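Local coordinates for protein transglutaminase-like enzymes, putative cysteine protease (Cytophaga hutchinsonii, PDB 3ISR) that probably acts as a transglutaminase-like cysteine hydrolase, perhaps a protease, with no established substrate, at residues V34-T39 and M82-T87; N155-I160 and R182-L187. One frame throughout, in Å; residues are numbered along the deposited sequence.

Contact 1: residues V34-T39 and M82-T87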
ATOM      1  N   VAL B  34      -8.131 -30.117  -3.790  1.00 16.50           N
ATOM      2  CA  VAL B  34      -8.170 -30.952  -2.584  1.00 16.93           C
ATOM      3  C   VAL B  34      -7.522 -32.336  -2.730  1.00 16.79           C
ATOM      4  O   VAL B  34      -7.159 -32.950  -1.724  1.00 17.44           O
ATOM      5  CB  VAL B  34      -9.630 -31.097  -1.993  1.00 16.51           C
ATOM      6  CG1 VAL B  34     -10.245 -29.721  -1.716  1.00 16.93           C
ATOM      7  CG2 VAL B  34     -10.525 -31.912  -2.919  1.00 18.32           C
ATOM      8  N   HIS B  35      -7.394 -32.826  -3.967  1.00 17.00           N
ATOM      9  CA  HIS B  35      -6.756 -34.114  -4.258  1.00 17.04           C
ATOM     10  C   HIS B  35      -5.272 -34.158  -3.900  1.00 17.18           C
ATOM     11  O   HIS B  35      -4.536 -33.182  -4.135  1.00 16.46           O
ATOM     12  CB  HIS B  35      -6.858 -34.400  -5.747  1.00 17.88           C
ATOM     13  CG  HIS B  35      -8.215 -34.845  -6.179  1.00 18.92           C
ATOM     14  ND1 HIS B  35      -9.276 -33.973  -6.290  1.00 19.13           N
ATOM     15  CD2 HIS B  35      -8.688 -36.069  -6.512  1.00 17.07           C
ATOM     16  CE1 HIS B  35     -10.349 -34.646  -6.674  1.00 19.20           C
ATOM     17  NE2 HIS B  35     -10.017 -35.918  -6.815  1.00 18.14           N
ATOM     18  N   ALA B  36      -4.819 -35.301  -3.392  1.00 16.16           N
ATOM     19  CA  ALA B  36      -3.389 -35.509  -3.196  1.00 16.01           C
ATOM     20  C   ALA B  36      -2.720 -35.587  -4.558  1.00 15.76           C
ATOM     21  O   ALA B  36      -3.328 -36.056  -5.523  1.00 16.53           O
ATOM     22  CB  ALA B  36      -3.120 -36.783  -2.394  1.00 15.28           C
ATOM     23  N   LEU B  37      -1.493 -35.081  -4.658  1.00 15.49           N
ATOM     24  CA  LEU B  37      -0.767 -35.132  -5.918  1.00 15.29           C
ATOM     25  C   LEU B  37      -0.185 -36.533  -6.112  1.00 15.70           C
ATOM     26  O   LEU B  37       0.120 -37.216  -5.136  1.00 15.38           O
ATOM     27  CB  LEU B  37       0.373 -34.101  -5.915  1.00 14.90           C
ATOM     28  CG  LEU B  37       0.938 -33.655  -7.270  1.00 16.12           C
ATOM     29  CD1 LEU B  37      -0.096 -32.959  -8.165  1.00 15.42           C
ATOM     30  CD2 LEU B  37       2.151 -32.748  -7.072  1.00 16.23           C
ATOM     31  N   ARG B  38      -0.057 -36.942  -7.374  1.00 16.01           N
ATOM     32  CA  ARG B  38       0.681 -38.144  -7.766  1.00 16.84           C
ATOM     33  C   ARG B  38       2.041 -37.725  -8.284  1.00 16.93           C
ATOM     34  O   ARG B  38       2.132 -36.958  -9.254  1.00 17.13           O
ATOM     35  CB  ARG B  38      -0.040 -38.872  -8.890  1.00 17.20           C
ATOM     36  CG  ARG B  38      -1.268 -39.607  -8.454  1.00 18.68           C
ATOM     37  CD  ARG B  38      -1.688 -40.575  -9.541  1.00 22.83           C
ATOM     38  NE  ARG B  38      -2.826 -41.381  -9.117  1.00 24.29           N
ATOM     39  CZ  ARG B  38      -4.092 -41.013  -9.264  1.00 26.62           C
ATOM     40  NH1 ARG B  38      -4.383 -39.852  -9.832  1.00 26.49           N
ATOM     41  NH2 ARG B  38      -5.072 -41.808  -8.843  1.00 26.89           N
ATOM     42  N   THR B  39       3.093 -38.198  -7.622  1.00 17.04           N
ATOM     43  CA  THR B  39       4.459 -37.895  -8.027  1.00 16.86           C
ATOM     44  C   THR B  39       5.272 -39.185  -8.038  1.00 17.22           C
ATOM     45  O   THR B  39       4.766 -40.259  -7.678  1.00 17.59           O
ATOM     46  CB  THR B  39       5.131 -36.889  -7.060  1.00 17.21           C
ATOM     47  OG1 THR B  39       5.326 -37.497  -5.776  1.00 15.27           O
ATOM     48  CG2 THR B  39       4.267 -35.625  -6.903  1.00 16.10           C
HETATM   49  N   MSE B  82     -18.924 -31.480  -0.669  1.00 16.29           N
HETATM   50  CA  MSE B  82     -17.954 -32.275  -1.392  1.00 16.13           C
HETATM   51  C   MSE B  82     -17.077 -32.960  -0.374  1.00 16.25           C
HETATM   52  O   MSE B  82     -16.577 -32.314   0.546  1.00 16.54           O
HETATM   53  CB  MSE B  82     -17.093 -31.382  -2.287  1.00 16.57           C
HETATM   54  CG  MSE B  82     -16.115 -32.179  -3.123  1.00 17.97           C
HETATM   55 SE   MSE B  82     -15.049 -31.007  -4.251  1.00 25.98          SE
HETATM   56  CE  MSE B  82     -14.057 -30.079  -2.820  1.00 21.95           C
ATOM     57  N   SER B  83     -16.889 -34.263  -0.535  1.00 16.34           N
ATOM     58  CA  SER B  83     -16.095 -35.051   0.400  1.00 16.47           C
ATOM     59  C   SER B  83     -14.981 -35.770  -0.350  1.00 16.03           C
ATOM     60  O   SER B  83     -15.248 -36.408  -1.366  1.00 16.66           O
ATOM     61  CB  SER B  83     -17.001 -36.074   1.093  1.00 16.24           C
ATOM     62  OG  SER B  83     -16.237 -36.970   1.877  1.00 16.97           O
ATOM     63  N   TYR B  84     -13.744 -35.656   0.144  1.00 15.40           N
ATOM     64  CA  TYR B  84     -12.577 -36.316  -0.452  1.00 14.75           C
ATOM     65  C   TYR B  84     -11.887 -37.175   0.591  1.00 15.43           C
ATOM     66  O   TYR B  84     -11.604 -36.705   1.703  1.00 15.41           O
ATOM     67  CB  TYR B  84     -11.577 -35.282  -1.032  1.00 14.76           C
ATOM     68  CG  TYR B  84     -10.304 -35.905  -1.582  1.00 13.83           C
ATOM     69  CD1 TYR B  84     -10.310 -36.598  -2.788  1.00 14.72           C
ATOM     70  CD2 TYR B  84      -9.098 -35.818  -0.882  1.00 13.62           C
ATOM     71  CE1 TYR B  84      -9.141 -37.187  -3.300  1.00 13.63           C
ATOM     72  CE2 TYR B  84      -7.934 -36.405  -1.378  1.00 13.10           C
ATOM     73  CZ  TYR B  84      -7.966 -37.081  -2.588  1.00 13.56           C
ATOM     74  OH  TYR B  84      -6.822 -37.646  -3.106  1.00 14.22           O
ATOM     75  N   THR B  85     -11.606 -38.430   0.229  1.00 15.21           N
ATOM     76  CA  THR B  85     -10.919 -39.361   1.116  1.00 15.74           C
ATOM     77  C   THR B  85      -9.861 -40.142   0.334  1.00 15.85           C
ATOM     78  O   THR B  85     -10.102 -40.537  -0.809  1.00 16.46           O
ATOM     79  CB  THR B  85     -11.948 -40.345   1.757  1.00 15.95           C
ATOM     80  OG1 THR B  85     -12.966 -39.586   2.422  1.00 16.34           O
ATOM     81  CG2 THR B  85     -11.287 -41.270   2.759  1.00 16.71           C
ATOM     82  N   ALA B  86      -8.695 -40.364   0.938  1.00 15.32           N
ATOM     83  CA  ALA B  86      -7.627 -41.102   0.258  1.00 14.99           C
ATOM     84  C   ALA B  86      -6.669 -41.790   1.206  1.00 15.00           C
ATOM     85  O   ALA B  86      -6.520 -41.403   2.362  1.00 15.12           O
ATOM     86  CB  ALA B  86      -6.835 -40.187  -0.730  1.00 14.79           C
ATOM     87  N   THR B  87      -6.018 -42.821   0.682  1.00 15.21           N
ATOM     88  CA  THR B  87      -4.940 -43.506   1.359  1.00 15.29           C
ATOM     89  C   THR B  87      -3.723 -43.270   0.499  1.00 15.52           C
ATOM     90  O   THR B  87      -3.772 -43.500  -0.710  1.00 15.77           O
ATOM     91  CB  THR B  87      -5.238 -45.013   1.452  1.00 14.93           C
ATOM     92  OG1 THR B  87      -6.525 -45.182   2.045  1.00 15.11           O
ATOM     93  CG2 THR B  87      -4.198 -45.714   2.284  1.00 14.99           C
TER

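Contact 2: residues N155-I160 and R182-L187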
ATOM      1  N   ASN B 155       9.785 -16.267  14.986  1.00 15.07           N
ATOM      2  CA  ASN B 155      10.054 -15.430  16.146  1.00 15.85           C
ATOM      3  C   ASN B 155       9.490 -14.011  16.073  1.00 15.67           C
ATOM      4  O   ASN B 155       9.381 -13.340  17.092  1.00 15.45           O
ATOM      5  CB  ASN B 155      11.563 -15.395  16.430  1.00 15.97           C
ATOM      6  CG  ASN B 155      12.093 -16.727  16.937  1.00 17.07           C
ATOM      7  OD1 ASN B 155      13.129 -17.206  16.481  1.00 19.85           O
ATOM      8  ND2 ASN B 155      11.388 -17.323  17.883  1.00 15.88           N
ATOM      9  N   ASN B 156       9.108 -13.552  14.881  1.00 15.19           N
ATOM     10  CA  ASN B 156       8.759 -12.148  14.723  1.00 14.85           C
ATOM     11  C   ASN B 156       7.390 -11.888  14.109  1.00 14.77           C
ATOM     12  O   ASN B 156       7.009 -10.735  13.940  1.00 15.00           O
ATOM     13  CB  ASN B 156       9.850 -11.422  13.935  1.00 14.72           C
ATOM     14  CG  ASN B 156      11.159 -11.422  14.658  1.00 16.16           C
ATOM     15  OD1 ASN B 156      12.042 -12.238  14.373  1.00 18.04           O
ATOM     16  ND2 ASN B 156      11.282 -10.554  15.644  1.00 11.14           N
ATOM     17  N   VAL B 157       6.660 -12.962  13.800  1.00 14.71           N
ATOM     18  CA  VAL B 157       5.318 -12.885  13.238  1.00 14.60           C
ATOM     19  C   VAL B 157       4.431 -13.769  14.110  1.00 15.16           C
ATOM     20  O   VAL B 157       4.729 -14.953  14.328  1.00 15.61           O
ATOM     21  CB  VAL B 157       5.268 -13.394  11.757  1.00 14.60           C
ATOM     22  CG1 VAL B 157       3.833 -13.339  11.208  1.00 14.62           C
ATOM     23  CG2 VAL B 157       6.220 -12.575  10.844  1.00 13.76           C
ATOM     24  N   GLU B 158       3.344 -13.198  14.612  1.00 15.76           N
ATOM     25  CA  GLU B 158       2.427 -13.927  15.491  1.00 16.51           C
ATOM     26  C   GLU B 158       1.477 -14.776  14.684  1.00 15.82           C
ATOM     27  O   GLU B 158       0.954 -14.320  13.673  1.00 14.85           O
ATOM     28  CB  GLU B 158       1.604 -12.951  16.313  1.00 17.27           C
ATOM     29  CG  GLU B 158       2.466 -11.963  17.050  1.00 22.20           C
ATOM     30  CD  GLU B 158       1.774 -11.355  18.244  1.00 26.89           C
ATOM     31  OE1 GLU B 158       0.574 -11.632  18.471  1.00 30.31           O
ATOM     32  OE2 GLU B 158       2.449 -10.593  18.958  1.00 31.22           O
ATOM     33  N   TYR B 159       1.216 -15.996  15.140  1.00 15.32           N
ATOM     34  CA  TYR B 159       0.219 -16.802  14.476  1.00 15.64           C
ATOM     35  C   TYR B 159      -1.164 -16.444  15.043  1.00 16.24           C
ATOM     36  O   TYR B 159      -1.446 -16.704  16.208  1.00 15.57           O
ATOM     37  CB  TYR B 159       0.512 -18.300  14.615  1.00 15.84           C
ATOM     38  CG  TYR B 159      -0.454 -19.145  13.803  1.00 16.80           C
ATOM     39  CD1 TYR B 159      -0.081 -19.695  12.579  1.00 17.85           C
ATOM     40  CD2 TYR B 159      -1.753 -19.373  14.262  1.00 19.55           C
ATOM     41  CE1 TYR B 159      -0.986 -20.450  11.825  1.00 20.14           C
ATOM     42  CE2 TYR B 159      -2.653 -20.121  13.536  1.00 22.31           C
ATOM     43  CZ  TYR B 159      -2.270 -20.660  12.321  1.00 22.81           C
ATOM     44  OH  TYR B 159      -3.198 -21.407  11.631  1.00 27.55           O
ATOM     45  N   ILE B 160      -2.013 -15.821  14.224  1.00 15.93           N
ATOM     46  CA  ILE B 160      -3.332 -15.388  14.699  1.00 16.95           C
ATOM     47  C   ILE B 160      -4.422 -15.697  13.685  1.00 16.82           C
ATOM     48  O   ILE B 160      -4.456 -15.091  12.632  1.00 16.58           O
ATOM     49  CB  ILE B 160      -3.403 -13.856  15.037  1.00 17.20           C
ATOM     50  CG1 ILE B 160      -2.211 -13.381  15.874  1.00 17.87           C
ATOM     51  CG2 ILE B 160      -4.735 -13.522  15.740  1.00 17.37           C
ATOM     52  CD1 ILE B 160      -2.283 -11.883  16.293  1.00 19.41           C
ATOM     53  N   ARG B 182      -0.760 -19.635   5.362  1.00 14.75           N
ATOM     54  CA  ARG B 182      -0.608 -19.063   4.010  1.00 14.91           C
ATOM     55  C   ARG B 182       0.324 -17.839   3.995  1.00 15.03           C
ATOM     56  O   ARG B 182       1.175 -17.665   3.097  1.00 15.48           O
ATOM     57  CB  ARG B 182      -1.992 -18.686   3.482  1.00 14.88           C
ATOM     58  CG  ARG B 182      -2.066 -17.979   2.117  1.00 15.89           C
ATOM     59  CD  ARG B 182      -3.565 -17.661   1.908  1.00 17.70           C
ATOM     60  NE  ARG B 182      -3.937 -17.168   0.583  1.00 20.75           N
ATOM     61  CZ  ARG B 182      -3.784 -15.905   0.152  1.00 21.26           C
ATOM     62  NH1 ARG B 182      -3.187 -14.973   0.916  1.00 18.27           N
ATOM     63  NH2 ARG B 182      -4.212 -15.588  -1.071  1.00 19.08           N
ATOM     64  N   ASP B 183       0.179 -17.013   5.023  1.00 14.98           N
ATOM     65  CA  ASP B 183       0.963 -15.797   5.149  1.00 14.67           C
ATOM     66  C   ASP B 183       2.414 -16.079   5.521  1.00 14.65           C
ATOM     67  O   ASP B 183       3.316 -15.402   5.036  1.00 14.20           O
ATOM     68  CB  ASP B 183       0.314 -14.888   6.199  1.00 14.64           C
ATOM     69  CG  ASP B 183      -1.167 -14.643   5.926  1.00 16.20           C
ATOM     70  OD1 ASP B 183      -1.517 -14.133   4.835  1.00 18.73           O
ATOM     71  OD2 ASP B 183      -2.001 -15.008   6.781  1.00 16.72           O
ATOM     72  N   PHE B 184       2.643 -17.035   6.420  1.00 14.36           N
ATOM     73  CA  PHE B 184       4.003 -17.427   6.796  1.00 13.89           C
ATOM     74  C   PHE B 184       4.734 -18.018   5.590  1.00 13.48           C
ATOM     75  O   PHE B 184       5.925 -17.770   5.384  1.00 14.28           O
ATOM     76  CB  PHE B 184       3.972 -18.483   7.914  1.00 14.63           C
ATOM     77  CG  PHE B 184       3.738 -17.936   9.303  1.00 15.71           C
ATOM     78  CD1 PHE B 184       2.564 -17.251   9.627  1.00 17.91           C
ATOM     79  CD2 PHE B 184       4.651 -18.195  10.316  1.00 16.06           C
ATOM     80  CE1 PHE B 184       2.331 -16.782  10.927  1.00 17.15           C
ATOM     81  CE2 PHE B 184       4.424 -17.732  11.641  1.00 14.98           C
ATOM     82  CZ  PHE B 184       3.267 -17.036  11.943  1.00 14.55           C
ATOM     83  N   ALA B 185       4.027 -18.804   4.783  1.00 13.99           N
ATOM     84  CA  ALA B 185       4.627 -19.395   3.581  1.00 14.31           C
ATOM     85  C   ALA B 185       4.978 -18.302   2.581  1.00 14.69           C
ATOM     86  O   ALA B 185       6.089 -18.276   2.014  1.00 16.20           O
ATOM     87  CB  ALA B 185       3.659 -20.378   2.942  1.00 13.92           C
ATOM     88  N   HIS B 186       4.040 -17.392   2.334  1.00 14.88           N
ATOM     89  CA  HIS B 186       4.294 -16.347   1.331  1.00 14.34           C
ATOM     90  C   HIS B 186       5.475 -15.504   1.755  1.00 15.17           C
ATOM     91  O   HIS B 186       6.282 -15.099   0.926  1.00 15.22           O
ATOM     92  CB  HIS B 186       3.072 -15.415   1.168  1.00 14.65           C
ATOM     93  CG  HIS B 186       1.932 -16.007   0.389  1.00 12.91           C
ATOM     94  ND1 HIS B 186       2.103 -16.912  -0.636  1.00 16.02           N
ATOM     95  CD2 HIS B 186       0.603 -15.769   0.459  1.00  8.76           C
ATOM     96  CE1 HIS B 186       0.922 -17.229  -1.150  1.00  9.58           C
ATOM     97  NE2 HIS B 186      -0.003 -16.544  -0.505  1.00 14.59           N
ATOM     98  N   LEU B 187       5.583 -15.224   3.059  1.00 15.72           N
ATOM     99  CA  LEU B 187       6.691 -14.398   3.517  1.00 16.15           C
ATOM    100  C   LEU B 187       8.072 -15.081   3.424  1.00 16.27           C
ATOM    101  O   LEU B 187       9.045 -14.463   2.986  1.00 15.62           O
ATOM    102  CB  LEU B 187       6.425 -13.868   4.933  1.00 16.65           C
ATOM    103  CG  LEU B 187       7.497 -12.931   5.493  1.00 17.37           C
ATOM    104  CD1 LEU B 187       7.669 -11.699   4.536  1.00 16.59           C
ATOM    105  CD2 LEU B 187       7.096 -12.485   6.915  1.00 14.53           C
TER

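Contact 1: residues V34-T39 and M82-T87
Tyr84 holds CG opposite its own backbone N (chi1 176°), which sends the ring from its strand to the loop residues Val34, His35 and Ala36; His35 turns CG away from its carbonyl carbon and brings the imidazole up to that ring at a slant. The setting is an antiparallel beta-sheet to which the bacterial transglutaminase N-terminal region contributes strand 78-96: this strand supplies residues 82-87, and the loop between strands 28-32 and 43-52 packs against the side from which Met82 and Tyr84 project. Val34 and Tyr84 pass each other in opposite directions, with Val34 CG2 4.0 Å from Tyr84 CB. Further along, His35 CA sits over the phenol face, off-centre toward the rim and 4.0 Å from the ring centroid, a CH-pi contact. The two aromatic rings meet obliquely, their planes at 49° and their centroids 4.6 Å apart; Tyr84 CE1 comes to 3.4 Å from His35 CD2, over one imidazole face. Selenomethionine Met82, its chain bent at chi3, meets Val34 tip to tip through CE. All five touching residues are buried; Tyr84 OH also hydrogen-bonds Glu47 on strand 43-52, while Val34 O is bound by the hydroxyl of Tyr205. With the carboxylate of Glu47 and the loop backbone both engaging it, the phenol oxygen ties strand 43-52 and the loop to strand 78-96. The loop's share of that grip is a nearly straight bond, Ala36 N donating to Tyr84 OH at 3.1 Å with an N-H...O angle of 166°.

Contact 2: residues N155-I160 and R182-L187
Phe184 is the bump of this contact: its ring projects from helix 181-194 into a hollow formed by Val157, the Glu158 backbone and Tyr159, where the chain leaves helix 142-156 for strand 158-159. With CG anti to its carbonyl carbon (chi1 -80°), Phe184 points CZ and CE1 at the turn. Phe184 CZ reaches 3.5 Å from Val157 O, and CE1 lies 3.8 Å from Val157 CG1 as the two side chains slide past each other. Tyr159 N and Glu158 O border the ring edge near its plane. On the strand side, Tyr159 CB is 4.0 Å from Phe184 CZ; the two rings are oblique, with centroids 6.0 Å apart and planes at 48°. The other valine branch meets a second protrusion, Val157 CG2 lying 4.0 Å from Leu187 CD2, about one helical turn beyond Phe184. Without the ring, as with an alanine at Phe184, a gap is likely to open between Val157 and Tyr159, leaving the valine's CG1 methyl without its aromatic neighbour. Ile153 of helix 142-156 touches both Phe184 and Leu187, helix 170-176 packs on Val157 and Leu187, and strand 158-159 pairs in parallel with strand 178-179, just before helix 181-194.

Overall arrangement
Contact 1 and contact 2 follow one another along the chain and lie on opposite sides of its centre, their own centres 26 Å apart and their nearest atoms about 14 Å apart, without touching. Contact 1 lies in the N-terminal region and joins a loop to a beta-strand; contact 2 lies in the transglutaminase-like region and seats a helix against a helix-to-strand turn. Strand 199-206 offers an indirect link: its Tyr205 bonds to the loop of contact 1, whereas its Tyr201 touches helix 181-194, the helix of contact 2. In this superfamily the nucleophilic cysteine typically begins a helix, so helix 181-194 probably borders the active site.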